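Local coordinates for uncharacterized protein DUF1285 (Shewanella baltica, PDB 2RA9), which is of unknown function but belongs to the DUF1285 family, which has a new fold with repeated structural motifs and may take part in signal transduction, at residues 25-30 with 35-40; 33-36 with 41-44; 52-57 with 61-66. All coordinates share one frame; numbering follows the deposited sequence.

How the interactions relate
All three contacts belong to one mixed sheet in the N-terminal DUF1285 domain and illustrate how successive hairpins share a single hydrophobic layer. Interactions 1 and 2, with centres about 7 Å apart, use the two edges of strand 35-37, so Trp35 and Thr36 serve both. Interaction 3, centred about 14 Å from interaction 1, follows helix 44-51 and supplies the far edge of the sheet. Side chains join the groups: Phe27 CE1 lies 3.7 Å from Leu63 CD1, Trp35 CZ2 lies 4.0 Å from Leu54 CD2, and Tyr37 CB lies 4.0 Å from Leu42 CD2. The sodium ion is bound by Asn140 and Phe142, which belong to none of these segments.

Interaction 1: 25-30 with 35-40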
loop_
_atom_site.group_PDB
_atom_site.type_symbol
_atom_site.label_atom_id
_atom_site.label_comp_id
_atom_site.label_asym_id
_atom_site.label_seq_id
_atom_site.Cartn_x
_atom_site.Cartn_y
_atom_site.Cartn_z
ATOM N N PRO A 25 4.391 -18.348 4.902
ATOM C CA PRO A 25 4.632 -17.562 3.674
ATOM C C PRO A 25 6.110 -17.421 3.333
ATOM O O PRO A 25 6.929 -17.166 4.234
ATOM C CB PRO A 25 4.023 -16.209 4.016
ATOM C CG PRO A 25 2.987 -16.541 5.077
ATOM C CD PRO A 25 3.616 -17.596 5.889
ATOM N N LEU A 26 6.438 -17.565 2.050
ATOM C CA LEU A 26 7.833 -17.385 1.605
ATOM C C LEU A 26 8.207 -15.939 1.357
ATOM O O LEU A 26 9.394 -15.586 1.339
ATOM C CB LEU A 26 8.109 -18.203 0.323
ATOM C CG LEU A 26 7.841 -19.720 0.458
ATOM C CD1 LEU A 26 8.246 -20.480 -0.811
ATOM C CD2 LEU A 26 8.514 -20.272 1.706
ATOM N N PHE A 27 7.176 -15.105 1.143
ATOM C CA PHE A 27 7.346 -13.673 0.925
ATOM C C PHE A 27 6.921 -12.965 2.197
ATOM O O PHE A 27 5.896 -13.306 2.812
ATOM C CB PHE A 27 6.449 -13.186 -0.223
ATOM C CG PHE A 27 6.854 -13.703 -1.586
ATOM C CD1 PHE A 27 6.419 -14.934 -2.043
ATOM C CD2 PHE A 27 7.643 -12.942 -2.424
ATOM C CE1 PHE A 27 6.814 -15.422 -3.285
ATOM C CE2 PHE A 27 8.032 -13.400 -3.684
ATOM C CZ PHE A 27 7.616 -14.628 -4.130
ATOM N N ASP A 28 7.712 -11.954 2.574
ATOM C CA ASP A 28 7.474 -11.168 3.774
ATOM C C ASP A 28 7.582 -9.685 3.425
ATOM O O ASP A 28 8.506 -9.308 2.700
ATOM C CB ASP A 28 8.517 -11.505 4.863
ATOM C CG ASP A 28 8.362 -12.908 5.443
ATOM O OD1 ASP A 28 7.372 -13.142 6.152
ATOM O OD2 ASP A 28 9.199 -13.787 5.180
ATOM N N ILE A 29 6.664 -8.855 3.946
ATOM C CA ILE A 29 6.717 -7.409 3.835
ATOM C C ILE A 29 6.798 -6.848 5.242
ATOM O O ILE A 29 5.937 -7.107 6.076
ATOM C CB ILE A 29 5.505 -6.821 3.100
ATOM C CG1 ILE A 29 5.300 -7.526 1.769
ATOM C CG2 ILE A 29 5.691 -5.320 2.871
ATOM C CD1 ILE A 29 4.096 -7.061 0.984
ATOM N N ASN A 30 7.868 -6.125 5.537
ATOM C CA ASN A 30 8.030 -5.555 6.892
ATOM C C ASN A 30 7.269 -4.253 7.037
ATOM O O ASN A 30 6.601 -3.787 6.095
ATOM C CB ASN A 30 9.509 -5.424 7.292
ATOM C CG ASN A 30 10.260 -4.336 6.566
ATOM O OD1 ASN A 30 9.688 -3.434 5.940
ATOM N ND2 ASN A 30 11.590 -4.410 6.682
ATOM N N TRP A 35 10.373 -5.798 1.070
ATOM C CA TRP A 35 10.038 -7.196 0.827
ATOM C C TRP A 35 11.249 -8.112 0.939
ATOM O O TRP A 35 12.347 -7.749 0.527
ATOM C CB TRP A 35 9.486 -7.367 -0.598
ATOM C CG TRP A 35 8.205 -6.760 -0.928
ATOM C CD1 TRP A 35 7.786 -5.454 -0.705
ATOM C CD2 TRP A 35 7.133 -7.387 -1.616
ATOM N NE1 TRP A 35 6.541 -5.247 -1.225
ATOM C CE2 TRP A 35 6.106 -6.420 -1.780
ATOM C CE3 TRP A 35 6.915 -8.692 -2.100
ATOM C CZ2 TRP A 35 4.897 -6.711 -2.414
ATOM C CZ3 TRP A 35 5.719 -8.977 -2.705
ATOM C CH2 TRP A 35 4.739 -7.979 -2.892
ATOM N N THR A 36 11.009 -9.320 1.429
ATOM C CA THR A 36 11.958 -10.433 1.259
ATOM C C THR A 36 11.271 -11.640 0.661
ATOM O O THR A 36 10.054 -11.786 0.771
ATOM C CB THR A 36 12.630 -10.846 2.572
ATOM O OG1 THR A 36 11.641 -11.253 3.503
ATOM C CG2 THR A 36 13.438 -9.731 3.148
ATOM N N TYR A 37 12.082 -12.490 0.040
ATOM C CA TYR A 37 11.670 -13.791 -0.465
ATOM C C TYR A 37 12.693 -14.778 0.062
ATOM O O TYR A 37 13.883 -14.594 -0.137
ATOM C CB TYR A 37 11.672 -13.813 -1.973
ATOM C CG TYR A 37 11.294 -15.153 -2.599
ATOM C CD1 TYR A 37 10.171 -15.847 -2.203
ATOM C CD2 TYR A 37 12.066 -15.703 -3.622
ATOM C CE1 TYR A 37 9.810 -17.071 -2.792
ATOM C CE2 TYR A 37 11.724 -16.924 -4.204
ATOM C CZ TYR A 37 10.583 -17.592 -3.801
ATOM O OH TYR A 37 10.196 -18.817 -4.382
ATOM N N LEU A 38 12.214 -15.794 0.763
ATOM C CA LEU A 38 13.105 -16.802 1.377
ATOM C C LEU A 38 14.151 -16.132 2.257
ATOM O O LEU A 38 15.274 -16.619 2.392
ATOM C CB LEU A 38 13.738 -17.706 0.297
ATOM C CG LEU A 38 12.698 -18.629 -0.344
ATOM C CD1 LEU A 38 13.212 -19.258 -1.581
ATOM C CD2 LEU A 38 12.351 -19.681 0.658
ATOM N N GLY A 39 13.782 -15.022 2.875
ATOM C CA GLY A 39 14.687 -14.321 3.756
ATOM C C GLY A 39 15.657 -13.372 3.084
ATOM O O GLY A 39 16.410 -12.665 3.777
ATOM N N THR A 40 15.645 -13.331 1.743
ATOM C CA THR A 40 16.533 -12.446 0.961
ATOM C C THR A 40 15.794 -11.187 0.532
ATOM O O THR A 40 14.686 -11.261 -0.002
ATOM C CB THR A 40 17.142 -13.199 -0.262
ATOM O OG1 THR A 40 18.030 -14.219 0.211
ATOM C CG2 THR A 40 17.910 -12.276 -1.198
HETATM O O HOH W 1 11.010 -14.029 3.136
#
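Phe27 and Tyr37 meet ring over ring: Tyr37 CD1 stands above the centre of one Phe27 face, 3.4 Å from Phe27 CZ. The centroids are 4.3 Å apart and the planes 23° apart, an offset stack. On one face of the Trp35 indole lies Ile29, with Ile29 CD1 3.5 Å from Trp35 CE2 and Ile29 CG1 almost on the normal of the five-membered ring, a CH-pi contact; Phe27 CD2 comes to the indole edge, near its plane. Tyr37 brings its ring beside Phe27 by holding CG opposite the backbone N (chi1 178°). Phe27, Ile29, Trp35 and Tyr37 thus share one face of the sheet, where Phe50 of helix 44-51 meets the Phe27 ring edge-to-face and also touches Trp35.

Asp28 and Thr36 occupy the other face, and there a single water is gripped four times. It donates to Leu26 O and to Asp28 OD2, the latter at 2.7 Å, and accepts from Thr36 OG1 and from Gly39 N, tying the aspartate to the turn. Between the strands, Thr36 N reaches Asp28 O at 2.8 Å and Asp28 N returns the bond to Thr36 O. Leu38 N adds a bond to Leu26 O at 2.9 Å, and Leu26 CD2 rests beside Leu38 CD2. The type I' turn from Tyr37 to Thr40 has Gly39 at backbone angles that suit glycine. Strands 27-29 and 35-37 form an antiparallel beta hairpin, the opening unit of the mixed sheet in this domain.

Interaction 2: 33-36 with 41-44; sequences GDWT and SLPA
Trp35 O receives Leu42 N at 3.0 Å in an almost straight bond (177° at the hydrogen), although the donor sits 35° out of the carbonyl plane, and one residue further along Thr36 faces Ser41 as an antiparallel non-hydrogen-bonded pair. The same carbonyl oxygen has a second partner, a water that donates to Trp35 O at 2.8 Å and is also hydrogen-bonded to Ser41 OG. A second water links the backbones beyond the direct bond, accepting from Trp35 N and donating to Leu42 O at 2.8 Å. Among the side chains, Leu42, with CG beside its backbone N (chi1 -69°), brings CD1 to 4.1 Å from Trp35 CB, near the root of the indole. Thr36 CG2 rests 3.9 Å from Ser41 N.

The pairing follows the type I' turn between Tyr37 and Thr40, and brings strand 40-41 alongside strand 35-37 as the outermost strand at that end of the sheet within the chain. Strand 27-29 lies along the other edge of 35-37. Pro43 then takes the N-cap position of helix 44-51, whose Phe50 is touched by both Trp35 and Leu42.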
loop_
_atom_site.group_PDB
_atom_site.type_symbol
_atom_site.label_atom_id
_atom_site.label_comp_id
_atom_site.label_asym_id
_atom_site.label_seq_id
_atom_site.Cartn_x
_atom_site.Cartn_y
_atom_site.Cartn_z
ATOM N N GLY A 33 7.652 -1.581 4.601
ATOM C CA GLY A 33 7.236 -1.886 3.230
ATOM C C GLY A 33 8.271 -2.583 2.397
ATOM O O GLY A 33 8.082 -2.753 1.200
ATOM N N ASP A 34 9.351 -3.028 3.020
ATOM C CA ASP A 34 10.409 -3.705 2.300
ATOM C C ASP A 34 10.093 -5.186 2.222
ATOM O O ASP A 34 9.636 -5.787 3.207
ATOM C CB ASP A 34 11.763 -3.453 2.946
ATOM C CG ASP A 34 12.180 -2.001 2.865
ATOM O OD1 ASP A 34 11.815 -1.347 1.878
ATOM O OD2 ASP A 34 12.867 -1.523 3.805
ATOM N N TRP A 35 10.373 -5.798 1.070
ATOM C CA TRP A 35 10.038 -7.196 0.827
ATOM C C TRP A 35 11.249 -8.112 0.939
ATOM O O TRP A 35 12.347 -7.749 0.527
ATOM C CB TRP A 35 9.486 -7.367 -0.598
ATOM C CG TRP A 35 8.205 -6.760 -0.928
ATOM C CD1 TRP A 35 7.786 -5.454 -0.705
ATOM C CD2 TRP A 35 7.133 -7.387 -1.616
ATOM N NE1 TRP A 35 6.541 -5.247 -1.225
ATOM C CE2 TRP A 35 6.106 -6.420 -1.780
ATOM C CE3 TRP A 35 6.915 -8.692 -2.100
ATOM C CZ2 TRP A 35 4.897 -6.711 -2.414
ATOM C CZ3 TRP A 35 5.719 -8.977 -2.705
ATOM C CH2 TRP A 35 4.739 -7.979 -2.892
ATOM N N THR A 36 11.009 -9.320 1.429
ATOM C CA THR A 36 11.958 -10.433 1.259
ATOM C C THR A 36 11.271 -11.640 0.661
ATOM O O THR A 36 10.054 -11.786 0.771
ATOM C CB THR A 36 12.630 -10.846 2.572
ATOM O OG1 THR A 36 11.641 -11.253 3.503
ATOM C CG2 THR A 36 13.438 -9.731 3.148
ATOM N N SER A 41 16.427 -10.039 0.708
ATOM C CA SER A 41 15.884 -8.767 0.245
ATOM C C SER A 41 15.605 -8.739 -1.238
ATOM O O SER A 41 16.460 -9.113 -2.045
ATOM C CB SER A 41 16.853 -7.649 0.589
ATOM O OG SER A 41 16.340 -6.403 0.160
ATOM N N LEU A 42 14.396 -8.310 -1.614
ATOM C CA LEU A 42 14.076 -8.078 -3.024
ATOM C C LEU A 42 14.336 -6.613 -3.369
ATOM O O LEU A 42 13.883 -5.714 -2.646
ATOM C CB LEU A 42 12.582 -8.367 -3.295
ATOM C CG LEU A 42 12.160 -9.840 -3.193
ATOM C CD1 LEU A 42 10.680 -9.943 -3.509
ATOM C CD2 LEU A 42 12.949 -10.713 -4.129
ATOM N N PRO A 43 15.047 -6.354 -4.487
ATOM C CA PRO A 43 15.075 -5.001 -4.992
ATOM C C PRO A 43 13.691 -4.450 -5.279
ATOM O O PRO A 43 12.755 -5.191 -5.567
ATOM C CB PRO A 43 15.873 -5.100 -6.286
ATOM C CG PRO A 43 16.682 -6.366 -6.159
ATOM C CD PRO A 43 15.820 -7.289 -5.330
ATOM N N ALA A 44 13.571 -3.140 -5.220
ATOM C CA ALA A 44 12.284 -2.482 -5.394
ATOM C C ALA A 44 11.558 -2.951 -6.649
ATOM O O ALA A 44 10.360 -3.134 -6.616
ATOM C CB ALA A 44 12.473 -0.931 -5.412
HETATM O O HOH W 2 11.776 -4.669 -1.172
HETATM O O HOH W 3 14.089 -5.759 1.442
#

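Interaction 3: 52-57 with 61-66; sequences SILHCI and YFLITP
Phe62 O is approached by two groups of the neighbouring strand: His55 N in a hydrogen bond of 2.9 Å, almost in line with the carbonyl bond, and the CA-H of Leu54 in a longer C-H...O contact. Phe62 N returns a bond to His55 O, making this the hydrogen-bonded pair of an antiparallel beta hairpin, strands 54-57 and 60-64, in which 54-57 is the outermost strand of the sheet within the chain. Ile64 N extends the pairing to Ile53 O at 2.9 Å.

Leu54, Cys56, Tyr61 and Leu63 lie on one face. Cys56 SG, set opposite its backbone N (chi1 -174°), stands over a face of the Tyr61 ring, 3.9 Å from the centroid and 21° off the normal, a sulfur-aromatic contact; Cys56 CB adds a touch at Tyr61 CE2, 3.6 Å away. Replacing Tyr61 by an alanine is likely to leave the Cys56 sulfur without its aromatic partner and to open a gap beside Val74 and Pro78, which the tyrosine side chain touches. Leu54 CD1 meets Leu63 CD2 at 3.7 Å, and both leucines rest on Val72 of strand 69-74.

At the end of the hairpin farthest from its turn, Ile53 CD1 lies against Thr65 CG2 at 3.5 Å and also reaches Leu63 CB. On the opposite face the His55 side chain crosses that of Ile64 at about a right angle, with His55 CD2 3.7 Å from Ile64 CG1. A water in the plane of that imidazole, at its edge, joins His55 NE2 to Ile64 O and donates to the carbonyl oxygen at 2.8 Å.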
loop_
_atom_site.group_PDB
_atom_site.type_symbol
_atom_site.label_atom_id
_atom_site.label_comp_id
_atom_site.label_asym_id
_atom_site.label_seq_id
_atom_site.Cartn_x
_atom_site.Cartn_y
_atom_site.Cartn_z
ATOM N N SER A 52 2.146 -6.360 -8.317
ATOM C CA SER A 52 1.142 -6.321 -9.390
ATOM C C SER A 52 0.117 -7.449 -9.293
ATOM O O SER A 52 -0.997 -7.328 -9.793
ATOM C CB SER A 52 1.825 -6.325 -10.764
ATOM O OG SER A 52 2.379 -7.615 -11.104
ATOM N N ILE A 53 0.504 -8.522 -8.618
ATOM C CA ILE A 53 -0.371 -9.701 -8.425
ATOM C C ILE A 53 -0.702 -9.982 -6.943
ATOM O O ILE A 53 -1.155 -11.060 -6.579
ATOM C CB ILE A 53 0.265 -10.967 -9.063
ATOM C CG1 ILE A 53 1.595 -11.345 -8.401
ATOM C CG2 ILE A 53 0.399 -10.789 -10.569
ATOM C CD1 ILE A 53 2.071 -12.742 -8.778
ATOM N N LEU A 54 -0.484 -8.986 -6.105
ATOM C CA LEU A 54 -0.769 -9.040 -4.679
ATOM C C LEU A 54 -2.186 -8.618 -4.368
ATOM O O LEU A 54 -2.658 -7.567 -4.839
ATOM C CB LEU A 54 0.193 -8.123 -3.927
ATOM C CG LEU A 54 0.141 -8.077 -2.415
ATOM C CD1 LEU A 54 0.608 -9.349 -1.744
ATOM C CD2 LEU A 54 0.960 -6.871 -1.872
ATOM N N HIS A 55 -2.859 -9.447 -3.573
ATOM C CA HIS A 55 -4.228 -9.212 -3.101
ATOM C C HIS A 55 -4.328 -9.462 -1.613
ATOM O O HIS A 55 -3.595 -10.300 -1.080
ATOM C CB HIS A 55 -5.202 -10.197 -3.754
ATOM C CG HIS A 55 -5.201 -10.170 -5.248
ATOM N ND1 HIS A 55 -6.265 -9.693 -5.989
ATOM C CD2 HIS A 55 -4.265 -10.552 -6.148
ATOM C CE1 HIS A 55 -5.993 -9.820 -7.282
ATOM N NE2 HIS A 55 -4.781 -10.325 -7.403
ATOM N N CYS A 56 -5.287 -8.789 -0.964
ATOM C CA CYS A 56 -5.696 -9.079 0.396
ATOM C C CYS A 56 -7.149 -9.569 0.337
ATOM O O CYS A 56 -8.041 -8.845 -0.131
ATOM C CB CYS A 56 -5.641 -7.833 1.254
ATOM S SG CYS A 56 -5.953 -8.084 2.995
ATOM N N ILE A 57 -7.340 -10.824 0.731
ATOM C CA ILE A 57 -8.628 -11.526 0.686
ATOM C C ILE A 57 -8.894 -12.023 2.087
ATOM O O ILE A 57 -8.098 -12.792 2.632
ATOM C CB ILE A 57 -8.558 -12.684 -0.292
ATOM C CG1 ILE A 57 -8.287 -12.113 -1.695
ATOM C CG2 ILE A 57 -9.897 -13.471 -0.381
ATOM C CD1 ILE A 57 -7.644 -13.045 -2.625
ATOM N N TYR A 61 -2.946 -12.183 2.801
ATOM C CA TYR A 61 -2.317 -11.700 1.567
ATOM C C TYR A 61 -1.765 -12.832 0.707
ATOM O O TYR A 61 -1.266 -13.821 1.209
ATOM C CB TYR A 61 -1.174 -10.760 1.922
ATOM C CG TYR A 61 -1.649 -9.539 2.632
ATOM C CD1 TYR A 61 -1.774 -9.530 4.022
ATOM C CD2 TYR A 61 -1.935 -8.359 1.929
ATOM C CE1 TYR A 61 -2.200 -8.375 4.680
ATOM C CE2 TYR A 61 -2.326 -7.203 2.598
ATOM C CZ TYR A 61 -2.486 -7.229 3.950
ATOM O OH TYR A 61 -2.863 -6.087 4.614
ATOM N N PHE A 62 -1.932 -12.693 -0.605
ATOM C CA PHE A 62 -1.550 -13.696 -1.576
ATOM C C PHE A 62 -1.030 -13.053 -2.829
ATOM O O PHE A 62 -1.453 -11.952 -3.183
ATOM C CB PHE A 62 -2.798 -14.540 -1.996
ATOM C CG PHE A 62 -3.521 -15.180 -0.855
ATOM C CD1 PHE A 62 -4.494 -14.473 -0.170
ATOM C CD2 PHE A 62 -3.231 -16.465 -0.476
ATOM C CE1 PHE A 62 -5.142 -15.031 0.903
ATOM C CE2 PHE A 62 -3.907 -17.038 0.609
ATOM C CZ PHE A 62 -4.810 -16.295 1.313
ATOM N N LEU A 63 -0.097 -13.740 -3.469
ATOM C CA LEU A 63 0.261 -13.480 -4.844
ATOM C C LEU A 63 -0.568 -14.466 -5.681
ATOM O O LEU A 63 -0.559 -15.689 -5.426
ATOM C CB LEU A 63 1.755 -13.684 -5.082
ATOM C CG LEU A 63 2.680 -12.879 -4.187
ATOM C CD1 LEU A 63 4.155 -13.182 -4.523
ATOM C CD2 LEU A 63 2.418 -11.366 -4.298
ATOM N N ILE A 64 -1.253 -13.932 -6.679
ATOM C CA ILE A 64 -2.235 -14.684 -7.408
ATOM C C ILE A 64 -1.940 -14.744 -8.894
ATOM O O ILE A 64 -1.987 -13.717 -9.592
ATOM C CB ILE A 64 -3.697 -14.082 -7.198
ATOM C CG1 ILE A 64 -4.089 -14.174 -5.729
ATOM C CG2 ILE A 64 -4.704 -14.828 -8.097
ATOM C CD1 ILE A 64 -4.247 -15.562 -5.152
ATOM N N THR A 65 -1.662 -15.954 -9.397
ATOM C CA THR A 65 -1.525 -16.209 -10.834
ATOM C C THR A 65 -2.311 -17.484 -11.158
ATOM O O THR A 65 -2.721 -18.199 -10.247
ATOM C CB THR A 65 -0.064 -16.439 -11.266
ATOM O OG1 THR A 65 0.453 -17.625 -10.657
ATOM C CG2 THR A 65 0.810 -15.252 -10.938
ATOM N N PRO A 66 -2.599 -17.734 -12.446
ATOM C CA PRO A 66 -3.333 -18.956 -12.766
ATOM C C PRO A 66 -2.719 -20.228 -12.184
ATOM O O PRO A 66 -3.441 -21.068 -11.629
ATOM C CB PRO A 66 -3.351 -18.956 -14.285
ATOM C CG PRO A 66 -3.356 -17.445 -14.641
ATOM C CD PRO A 66 -2.422 -16.865 -13.610
HETATM O O HOH W 4 -3.458 -11.302 -9.680
#